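Local atomic coordinates of beta-galactosidase (Marinomonas sp. ef1, PDB entry 6Y2K), a protein that hydrolyses terminal beta-D-galactose from beta-galactosides, as a cold-active hexameric enzyme of glycoside hydrolase family 42. Residues 10-15 and 353-358; 140-145 and 242-247; 413-418 and 454-459. All blocks are in the same frame, centred on the assembly; numbering follows the deposited sequence. Where two conformers were deposited one is given.

Contact 1: 10-15 and 353-358; sequences EHWPKS and RWRQAP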
loop_
_atom_site.group_PDB
_atom_site.type_symbol
_atom_site.label_atom_id
_atom_site.label_comp_id
_atom_site.label_asym_id
_atom_site.label_seq_id
_atom_site.Cartn_x
_atom_site.Cartn_y
_atom_site.Cartn_z
ATOM N N GLU A 10 28.676 29.299 38.877
ATOM C CA GLU A 10 29.735 29.879 38.046
ATOM C C GLU A 10 29.288 30.398 36.660
ATOM O O GLU A 10 30.054 31.112 35.992
ATOM C CB GLU A 10 30.932 28.904 37.919
ATOM C CG GLU A 10 30.781 27.747 36.929
ATOM C CD GLU A 10 30.125 26.493 37.485
ATOM O OE1 GLU A 10 29.336 26.555 38.474
ATOM O OE2 GLU A 10 30.397 25.422 36.895
ATOM N N HIS A 11 28.082 30.042 36.212
ATOM C CA HIS A 11 27.524 30.596 34.969
ATOM C C HIS A 11 26.734 31.892 35.137
ATOM O O HIS A 11 26.343 32.494 34.130
ATOM C CB HIS A 11 26.635 29.562 34.281
ATOM C CG HIS A 11 27.367 28.330 33.850
ATOM N ND1 HIS A 11 26.729 27.247 33.294
ATOM C CD2 HIS A 11 28.680 28.007 33.904
ATOM C CE1 HIS A 11 27.615 26.301 33.036
ATOM N NE2 HIS A 11 28.809 26.741 33.389
ATOM N N TRP A 12 26.481 32.308 36.382
ATOM C CA TRP A 12 25.570 33.430 36.674
ATOM C C TRP A 12 26.249 34.462 37.582
ATOM O O TRP A 12 27.064 34.092 38.423
ATOM C CB TRP A 12 24.262 32.934 37.334
ATOM C CG TRP A 12 23.635 31.779 36.591
ATOM C CD1 TRP A 12 23.554 30.487 37.015
ATOM C CD2 TRP A 12 23.065 31.809 35.279
ATOM N NE1 TRP A 12 22.958 29.705 36.053
ATOM C CE2 TRP A 12 22.659 30.490 34.970
ATOM C CE3 TRP A 12 22.857 32.820 34.331
ATOM C CZ2 TRP A 12 22.044 30.156 33.756
ATOM C CZ3 TRP A 12 22.246 32.485 33.110
ATOM C CH2 TRP A 12 21.837 31.164 32.845
ATOM N N PRO A 13 25.901 35.752 37.428
ATOM C CA PRO A 13 26.472 36.731 38.363
ATOM C C PRO A 13 26.076 36.439 39.817
ATOM O O PRO A 13 24.992 35.918 40.069
ATOM C CB PRO A 13 25.912 38.081 37.888
ATOM C CG PRO A 13 24.817 37.771 36.924
ATOM C CD PRO A 13 24.999 36.362 36.435
ATOM N N LYS A 14 26.975 36.763 40.749
ATOM C CA LYS A 14 26.752 36.531 42.187
ATOM C C LYS A 14 25.488 37.207 42.716
ATOM O O LYS A 14 24.901 36.731 43.683
ATOM C CB LYS A 14 27.955 37.011 43.008
ATOM C CG LYS A 14 29.209 36.183 42.793
ATOM C CD LYS A 14 30.290 36.516 43.812
ATOM C CE LYS A 14 31.565 35.725 43.542
ATOM N NZ LYS A 14 32.590 35.952 44.599
ATOM N N SER A 15 25.083 38.308 42.083
ATOM C CA SER A 15 23.816 38.982 42.390
ATOM C C SER A 15 22.547 38.111 42.210
ATOM O O SER A 15 21.497 38.445 42.760
ATOM C CB SER A 15 23.692 40.262 41.555
ATOM O OG SER A 15 23.717 39.977 40.163
ATOM N N ARG A 353 18.844 21.608 33.622
ATOM C CA ARG A 353 19.455 22.306 34.747
ATOM C C ARG A 353 18.471 23.273 35.397
ATOM O O ARG A 353 17.297 23.318 35.031
ATOM C CB ARG A 353 20.708 23.056 34.294
ATOM C CG ARG A 353 20.694 23.464 32.830
ATOM C CD ARG A 353 22.069 23.919 32.369
ATOM N NE ARG A 353 22.493 25.143 33.042
ATOM C CZ ARG A 353 23.677 25.722 32.862
ATOM N NH1 ARG A 353 24.559 25.188 32.029
ATOM N NH2 ARG A 353 23.978 26.834 33.517
ATOM N N TRP A 354 18.958 24.044 36.364
ATOM C CA TRP A 354 18.124 25.012 37.066
ATOM C C TRP A 354 17.690 26.141 36.138
ATOM O O TRP A 354 16.523 26.532 36.123
ATOM C CB TRP A 354 18.867 25.581 38.276
ATOM C CG TRP A 354 18.276 26.855 38.797
ATOM C CD1 TRP A 354 18.815 28.106 38.705
ATOM C CD2 TRP A 354 17.033 27.005 39.492
ATOM N NE1 TRP A 354 17.984 29.024 39.300
ATOM C CE2 TRP A 354 16.882 28.374 39.791
ATOM C CE3 TRP A 354 16.031 26.113 39.891
ATOM C CZ2 TRP A 354 15.772 28.872 40.469
ATOM C CZ3 TRP A 354 14.930 26.611 40.564
ATOM C CH2 TRP A 354 14.810 27.978 40.847
ATOM N N ARG A 355 18.637 26.662 35.365
ATOM C CA ARG A 355 18.355 27.751 34.430
ATOM C C ARG A 355 19.072 27.484 33.113
ATOM O O ARG A 355 20.275 27.235 33.102
ATOM C CB ARG A 355 18.830 29.066 35.044
ATOM C CG ARG A 355 18.551 30.317 34.226
ATOM C CD ARG A 355 19.024 31.546 34.983
ATOM N NE ARG A 355 18.994 32.738 34.147
ATOM C CZ ARG A 355 19.427 33.942 34.517
ATOM N NH1 ARG A 355 19.922 34.153 35.733
ATOM N NH2 ARG A 355 19.361 34.949 33.651
ATOM N N GLN A 356 18.321 27.527 32.009
ATOM C CA GLN A 356 18.856 27.288 30.663
ATOM C C GLN A 356 19.976 28.285 30.362
ATOM O O GLN A 356 19.779 29.489 30.516
ATOM C CB GLN A 356 17.729 27.421 29.635
ATOM C CG GLN A 356 18.136 27.254 28.175
ATOM C CD GLN A 356 16.966 27.385 27.214
ATOM O OE1 GLN A 356 15.789 27.303 27.606
ATOM N NE2 GLN A 356 17.285 27.578 25.939
ATOM N N ALA A 357 21.143 27.790 29.949
ATOM C CA ALA A 357 22.298 28.667 29.709
ATOM C C ALA A 357 22.174 29.338 28.342
ATOM O O ALA A 357 21.727 28.701 27.399
ATOM C CB ALA A 357 23.588 27.871 29.795
ATOM N N PRO A 358 22.565 30.626 28.223
ATOM C CA PRO A 358 22.472 31.295 26.922
ATOM C C PRO A 358 23.696 31.085 26.011
ATOM O O PRO A 358 23.692 31.573 24.874
ATOM C CB PRO A 358 22.340 32.767 27.313
ATOM C CG PRO A 358 23.184 32.874 28.527
ATOM C CD PRO A 358 22.994 31.568 29.275
#
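Trp-12 lies flat against the side chain of Arg-355. The guanidinium and the indole are nearly parallel, with planes 5° apart and centres separated by 3.9 Å. This is an off-centre cation-pi stack. The aliphatic part of the arginine joins in: its CD sits over the same face, 3.5 Å from the centroid of the six-membered ring of Trp-12. Arg-355 can do both because its chain runs out straight, with CG opposite the backbone N (chi1 -177°). Its NH2 is held by the carbonyl of Pro-371, which helps to keep the group in place. The far rim of the indole meets the 353-358 backbone. Trp-12 CH2 is 3.5 Å from Gln-356 O, which lies in the ring plane and has no polar partner in the model, and 3.8 Å from Pro-358 CD.

Arg-353 makes the polar link. Its chain bends at the third torsion and turns NH2 to ND1 of His-11, giving a hydrogen bond of 2.8 Å at 153°. NE of the same residue makes a weak bond to Arg-355 O. A second subunit packs on His-11 and Arg-353.

Both segments are loops that follow barrel strands, 2-6 and 348-352. These are the first and last strands of the TIM barrel and lie side by side where it closes. Helix 17-27 follows the first loop and packs on Trp-354.

Contact 2: 140-145 and 242-247; sequences DNEYGC and NYMGFF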
loop_
_atom_site.group_PDB
_atom_site.type_symbol
_atom_site.label_atom_id
_atom_site.label_comp_id
_atom_site.label_asym_id
_atom_site.label_seq_id
_atom_site.Cartn_x
_atom_site.Cartn_y
_atom_site.Cartn_z
ATOM N N ASP A 140 33.427 12.743 39.167
ATOM C CA ASP A 140 33.529 12.973 37.723
ATOM C C ASP A 140 32.114 13.344 37.176
ATOM O O ASP A 140 31.355 14.070 37.854
ATOM C CB ASP A 140 34.172 11.721 37.081
ATOM C CG ASP A 140 34.789 11.969 35.698
ATOM O OD1 ASP A 140 34.039 11.830 34.692
ATOM O OD2 ASP A 140 36.019 12.208 35.610
ATOM N N ASN A 141 31.773 12.894 35.969
ATOM C CA ASN A 141 30.464 13.149 35.365
ATOM C C ASN A 141 30.276 12.228 34.158
ATOM O O ASN A 141 30.954 12.393 33.147
ATOM C CB ASN A 141 30.322 14.606 34.912
ATOM C CG ASN A 141 28.902 14.933 34.474
ATOM O OD1 ASN A 141 28.001 15.121 35.316
ATOM N ND2 ASN A 141 28.684 14.982 33.158
ATOM N N GLU A 142 29.372 11.260 34.287
ATOM C CA GLU A 142 28.974 10.377 33.188
ATOM C C GLU A 142 30.169 9.684 32.543
ATOM O O GLU A 142 30.483 9.898 31.369
ATOM C CB GLU A 142 28.140 11.135 32.134
ATOM C CG GLU A 142 26.761 11.597 32.608
ATOM C CD GLU A 142 25.880 12.096 31.465
ATOM O OE1 GLU A 142 26.423 12.692 30.511
ATOM O OE2 GLU A 142 24.640 11.892 31.507
ATOM N N TYR A 143 30.834 8.848 33.337
ATOM C CA TYR A 143 31.892 7.977 32.851
ATOM C C TYR A 143 31.400 7.302 31.588
ATOM O O TYR A 143 30.289 6.768 31.573
ATOM C CB TYR A 143 32.220 6.858 33.856
ATOM C CG TYR A 143 32.888 7.258 35.158
ATOM C CD1 TYR A 143 33.911 8.200 35.195
ATOM C CD2 TYR A 143 32.534 6.636 36.352
ATOM C CE1 TYR A 143 34.539 8.537 36.392
ATOM C CE2 TYR A 143 33.153 6.968 37.552
ATOM C CZ TYR A 143 34.155 7.914 37.569
ATOM O OH TYR A 143 34.769 8.239 38.765
ATOM N N GLY A 144 32.220 7.333 30.539
ATOM C CA GLY A 144 31.921 6.615 29.304
ATOM C C GLY A 144 31.132 7.406 28.271
ATOM O O GLY A 144 31.114 7.005 27.103
ATOM N N CYS A 145 30.517 8.537 28.653
ATOM C CA CYS A 145 29.685 9.296 27.705
ATOM C C CYS A 145 30.500 9.622 26.458
ATOM O O CYS A 145 31.711 9.865 26.538
ATOM C CB CYS A 145 29.125 10.589 28.311
ATOM S SG CYS A 145 27.724 11.274 27.376
ATOM N N ASN A 242 26.874 9.365 38.357
ATOM C CA ASN A 242 25.711 9.547 37.481
ATOM C C ASN A 242 25.857 8.732 36.183
ATOM O O ASN A 242 26.614 9.093 35.288
ATOM C CB ASN A 242 25.396 11.040 37.235
ATOM C CG ASN A 242 26.545 11.819 36.604
ATOM O OD1 ASN A 242 27.723 11.513 36.806
ATOM N ND2 ASN A 242 26.196 12.849 35.837
ATOM N N TYR A 243 25.124 7.619 36.128
ATOM C CA TYR A 243 25.108 6.700 34.989
ATOM C C TYR A 243 24.085 7.152 33.947
ATOM O O TYR A 243 23.338 8.114 34.167
ATOM C CB TYR A 243 24.786 5.280 35.461
ATOM C CG TYR A 243 25.660 4.797 36.596
ATOM C CD1 TYR A 243 27.044 4.761 36.462
ATOM C CD2 TYR A 243 25.103 4.354 37.800
ATOM C CE1 TYR A 243 27.859 4.309 37.498
ATOM C CE2 TYR A 243 25.908 3.895 38.842
ATOM C CZ TYR A 243 27.288 3.875 38.689
ATOM O OH TYR A 243 28.097 3.419 39.724
ATOM N N MET A 244 24.052 6.457 32.813
ATOM C CA MET A 244 23.269 6.899 31.658
ATOM C C MET A 244 22.294 5.841 31.172
ATOM O O MET A 244 22.423 4.660 31.497
ATOM C CB MET A 244 24.205 7.287 30.519
ATOM C CG MET A 244 25.117 8.458 30.852
ATOM S SD MET A 244 26.383 8.737 29.608
ATOM C CE MET A 244 27.492 7.365 29.916
ATOM N N GLY A 245 21.310 6.289 30.396
ATOM C CA GLY A 245 20.422 5.388 29.673
ATOM C C GLY A 245 21.152 4.789 28.480
ATOM O O GLY A 245 21.901 5.483 27.801
ATOM N N PHE A 246 20.960 3.498 28.239
ATOM C CA PHE A 246 21.321 2.865 26.959
ATOM C C PHE A 246 22.829 2.914 26.763
ATOM O O PHE A 246 23.326 3.329 25.712
ATOM C CB PHE A 246 20.536 3.518 25.795
ATOM C CG PHE A 246 19.064 3.595 26.064
ATOM C CD1 PHE A 246 18.247 2.496 25.815
ATOM C CD2 PHE A 246 18.503 4.728 26.644
ATOM C CE1 PHE A 246 16.892 2.542 26.099
ATOM C CE2 PHE A 246 17.155 4.770 26.949
ATOM C CZ PHE A 246 16.345 3.678 26.665
ATOM N N PHE A 247 23.546 2.504 27.810
ATOM C CA PHE A 247 25.008 2.580 27.846
ATOM C C PHE A 247 25.589 1.401 28.619
ATOM O O PHE A 247 25.317 1.230 29.809
ATOM C CB PHE A 247 25.502 3.903 28.448
ATOM C CG PHE A 247 26.956 4.131 28.206
ATOM C CD1 PHE A 247 27.391 4.663 26.998
ATOM C CD2 PHE A 247 27.901 3.706 29.135
ATOM C CE1 PHE A 247 28.744 4.818 26.746
ATOM C CE2 PHE A 247 29.252 3.863 28.894
ATOM C CZ PHE A 247 29.677 4.411 27.693
HETATM O O HOH W 1 28.353 6.654 33.581
#
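Asn-242, at the end of the fifth strand of the TIM barrel, makes two hydrogen bonds to the 140-145 loop through its side-chain amide. ND2 gives one to Asn-141 OD1 at 2.9 Å, and OD1 takes one from Glu-142 N at 3.0 Å. Neither donor lies in the plane of its acceptor carbonyl: ND2 stands 62° out of the Asn-141 amide, and Glu-142 N 44° out of the Asn-242 amide. The first torsion of Asn-242 (chi1 59°) places CG between its own N and carbonyl carbon, which brings both ends of the amide to the loop. Segment 140-145 follows strand 134-138, and 242-247 takes in the end of the neighbouring strand 238-244 and the loop after it. In clan GH-A glycosidases, to which family 42 belongs, an Asn-Glu pair after the fourth strand lies in the active site. The position of Asn-141 and Glu-142 fits that pattern, and both touch Glu-314 on strand 310-315. A glycerol, probably from the crystallisation liquor, is hydrogen-bonded to Glu-142 OE1.

Weaker polar links follow. Glu-142 CA points its hydrogen at Asn-242 O, 3.4 Å away. A water donates to Tyr-143 O at 2.8 Å and, weakly, to Asn-242 O.

The loop itself holds a type II beta turn from Glu-142 to Cys-145, closed by a backbone hydrogen bond from Cys-145 N to Glu-142 O. Met-244 carries the packing. Its CG lies 3.5 Å from Glu-142 OE2, and its SD is 3.6 Å from Cys-145 CB. A bend at the last torsion brings CE against the turn, 3.3 Å from Tyr-143 O. The same methyl sits over one face of the Phe-247 ring, towards the rim. That ring borders the glycine of the turn, with Phe-247 CZ 3.0 Å from Gly-144 O.

Contact 3: 413-418 and 454-459; sequences ALMFDY and DIVPSN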
loop_
_atom_site.group_PDB
_atom_site.type_symbol
_atom_site.label_atom_id
_atom_site.label_comp_id
_atom_site.label_asym_id
_atom_site.label_seq_id
_atom_site.Cartn_x
_atom_site.Cartn_y
_atom_site.Cartn_z
ATOM N N ALA A 413 12.778 -11.223 39.190
ATOM C CA ALA A 413 14.121 -10.743 38.881
ATOM C C ALA A 413 14.494 -11.048 37.429
ATOM O O ALA A 413 14.237 -12.151 36.924
ATOM C CB ALA A 413 15.140 -11.364 39.825
ATOM N N LEU A 414 15.090 -10.054 36.773
ATOM C CA LEU A 414 15.700 -10.199 35.455
ATOM C C LEU A 414 17.206 -10.014 35.646
ATOM O O LEU A 414 17.638 -8.968 36.115
ATOM C CB LEU A 414 15.134 -9.138 34.512
ATOM C CG LEU A 414 15.603 -9.146 33.048
ATOM C CD1 LEU A 414 14.573 -8.454 32.171
ATOM C CD2 LEU A 414 16.974 -8.498 32.854
ATOM N N MET A 415 17.999 -11.023 35.306
ATOM C CA MET A 415 19.456 -10.962 35.494
ATOM C C MET A 415 20.147 -10.302 34.299
ATOM O O MET A 415 20.120 -10.849 33.184
ATOM C CB MET A 415 20.028 -12.368 35.706
ATOM C CG MET A 415 21.528 -12.423 35.984
ATOM S SD MET A 415 22.081 -14.075 36.456
ATOM C CE MET A 415 21.440 -14.137 38.128
ATOM N N PHE A 416 20.771 -9.146 34.549
ATOM C CA PHE A 416 21.536 -8.404 33.551
ATOM C C PHE A 416 23.027 -8.484 33.886
ATOM O O PHE A 416 23.430 -8.150 35.001
ATOM C CB PHE A 416 21.094 -6.940 33.531
ATOM C CG PHE A 416 21.685 -6.147 32.400
ATOM C CD1 PHE A 416 22.923 -5.524 32.539
ATOM C CD2 PHE A 416 21.023 -6.046 31.181
ATOM C CE1 PHE A 416 23.476 -4.800 31.498
ATOM C CE2 PHE A 416 21.579 -5.330 30.130
ATOM C CZ PHE A 416 22.806 -4.704 30.289
ATOM N N ASP A 417 23.828 -8.908 32.910
ATOM C CA ASP A 417 25.258 -9.131 33.084
ATOM C C ASP A 417 26.021 -8.337 32.015
ATOM O O ASP A 417 25.908 -8.640 30.829
ATOM C CB ASP A 417 25.543 -10.635 32.963
ATOM C CG ASP A 417 26.923 -11.017 33.458
ATOM O OD1 ASP A 417 27.075 -11.302 34.666
ATOM O OD2 ASP A 417 27.852 -11.056 32.628
ATOM N N TYR A 418 26.788 -7.324 32.434
ATOM C CA TYR A 418 27.595 -6.538 31.486
ATOM C C TYR A 418 28.585 -7.404 30.691
ATOM O O TYR A 418 28.790 -7.180 29.497
ATOM C CB TYR A 418 28.310 -5.376 32.188
ATOM C CG TYR A 418 27.353 -4.285 32.599
ATOM C CD1 TYR A 418 26.993 -3.273 31.707
ATOM C CD2 TYR A 418 26.784 -4.272 33.871
ATOM C CE1 TYR A 418 26.098 -2.276 32.077
ATOM C CE2 TYR A 418 25.889 -3.279 34.249
ATOM C CZ TYR A 418 25.550 -2.285 33.346
ATOM O OH TYR A 418 24.657 -1.306 33.716
ATOM N N ASP A 454 12.794 -6.458 39.794
ATOM C CA ASP A 454 14.197 -6.139 40.090
ATOM C C ASP A 454 15.036 -6.597 38.917
ATOM O O ASP A 454 14.779 -7.654 38.335
ATOM C CB ASP A 454 14.712 -6.886 41.329
ATOM C CG ASP A 454 14.352 -6.206 42.630
ATOM O OD1 ASP A 454 13.481 -5.316 42.644
ATOM O OD2 ASP A 454 14.973 -6.563 43.647
ATOM N N ILE A 455 16.040 -5.800 38.574
ATOM C CA ILE A 455 17.088 -6.226 37.653
ATOM C C ILE A 455 18.334 -6.424 38.503
ATOM O O ILE A 455 18.715 -5.533 39.264
ATOM C CB ILE A 455 17.306 -5.214 36.512
ATOM C CG1 ILE A 455 16.036 -5.152 35.646
ATOM C CG2 ILE A 455 18.533 -5.592 35.686
ATOM C CD1 ILE A 455 16.093 -4.165 34.486
ATOM N N VAL A 456 18.955 -7.591 38.368
ATOM C CA VAL A 456 20.006 -8.023 39.281
ATOM C C VAL A 456 21.276 -8.463 38.550
ATOM O O VAL A 456 21.208 -8.940 37.410
ATOM C CB VAL A 456 19.519 -9.171 40.204
ATOM C CG1 VAL A 456 18.271 -8.747 40.958
ATOM C CG2 VAL A 456 19.260 -10.458 39.430
ATOM N N PRO A 457 22.442 -8.320 39.212
ATOM C CA PRO A 457 23.677 -8.853 38.647
ATOM C C PRO A 457 23.743 -10.355 38.828
ATOM O O PRO A 457 22.948 -10.926 39.587
ATOM C CB PRO A 457 24.755 -8.176 39.487
ATOM C CG PRO A 457 24.115 -7.966 40.813
ATOM C CD PRO A 457 22.686 -7.629 40.498
ATOM N N SER A 458 24.703 -10.988 38.161
ATOM C CA SER A 458 24.831 -12.441 38.215
ATOM C C SER A 458 25.307 -12.982 39.568
ATOM O O SER A 458 25.063 -14.152 39.876
ATOM C CB SER A 458 25.706 -12.962 37.077
ATOM O OG SER A 458 26.982 -12.376 37.111
ATOM N N ASN A 459 25.939 -12.138 40.384
ATOM C CA ASN A 459 26.321 -12.530 41.752
ATOM C C ASN A 459 25.273 -12.210 42.834
ATOM O O ASN A 459 25.557 -12.346 44.025
ATOM C CB ASN A 459 27.675 -11.915 42.118
ATOM C CG ASN A 459 27.636 -10.396 42.220
ATOM O OD1 ASN A 459 26.621 -9.749 41.941
ATOM N ND2 ASN A 459 28.760 -9.819 42.621
HETATM O O HOH W 2 26.645 -9.419 36.520
#
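Ala-413, Leu-414 and Met-415 pair in parallel with Asp-454, Ile-455 and Val-456. The two strands are joined through helices 418-426 and 435-448, so this is a beta-alpha-beta crossover. It belongs to the trimerisation domain, whose family is grouped with the class I glutamine amidotransferase-like domains, consistent with the parallel strands and helices here. Strand 453-456 is the outermost strand at this end of the sheet within the chain.

Three backbone hydrogen bonds run between 413-418 and 454-459. Leu-414 N bonds to Asp-454 O at 2.9 Å, Val-456 N to Leu-414 O at 3.0 Å, and Phe-416 N to Val-456 O at 2.9 Å. CA-H...O contacts accompany them from Ala-413, Ile-455 and Met-415.

Apolar contacts line both faces of the sheet. Leu-414 and Ile-455 share one face, where both touch Tyr-443 of helix 435-448. There Ile-455 CG2 also reaches Phe-416 CB, 3.6 Å away. Ala-413, Met-415 and Val-456 share the other face. Met-415 has CG opposite its backbone N (chi1 -177°). This slants the chain across to the other segment, where SD lies 3.7 Å from Ser-458 CA.

Polar side chains meet beyond the strand ends. Asp-417 was modelled in two conformers, and the bonds given are those of one. Ser-458 OG donates to Asp-417 OD1 at 2.7 Å, nearly in line with the CG-OD1 bond of Asp-417. OD2 of that residue N-caps the next helix at Ala-420 N. A water completes the link: it donates to Asp-417 OD1 and accepts from Ser-458 N, 3.0 Å from the water oxygen.

Contacts 1 and 2 both lie in the TIM barrel, and contact 3 lies in the trimerisation domain. Both segments of contact 2 fall between those of contact 1 in the sequence, and contact 3 comes after both. Contact 1 joins loops after the first and last barrel strands, while contact 2 joins the loop after the fourth strand to the end of the fifth and the loop beyond it. Their centres are 23 Å apart and they do not touch. Contact 3 lies about 40 Å, centre to centre, from contact 1 but only 19 Å from contact 2. There the domains meet: Phe-247 O packs on Tyr-418 CE1. Contact 1 also borders a second subunit, so the barrel loops adjoin both the next domain and the hexamer.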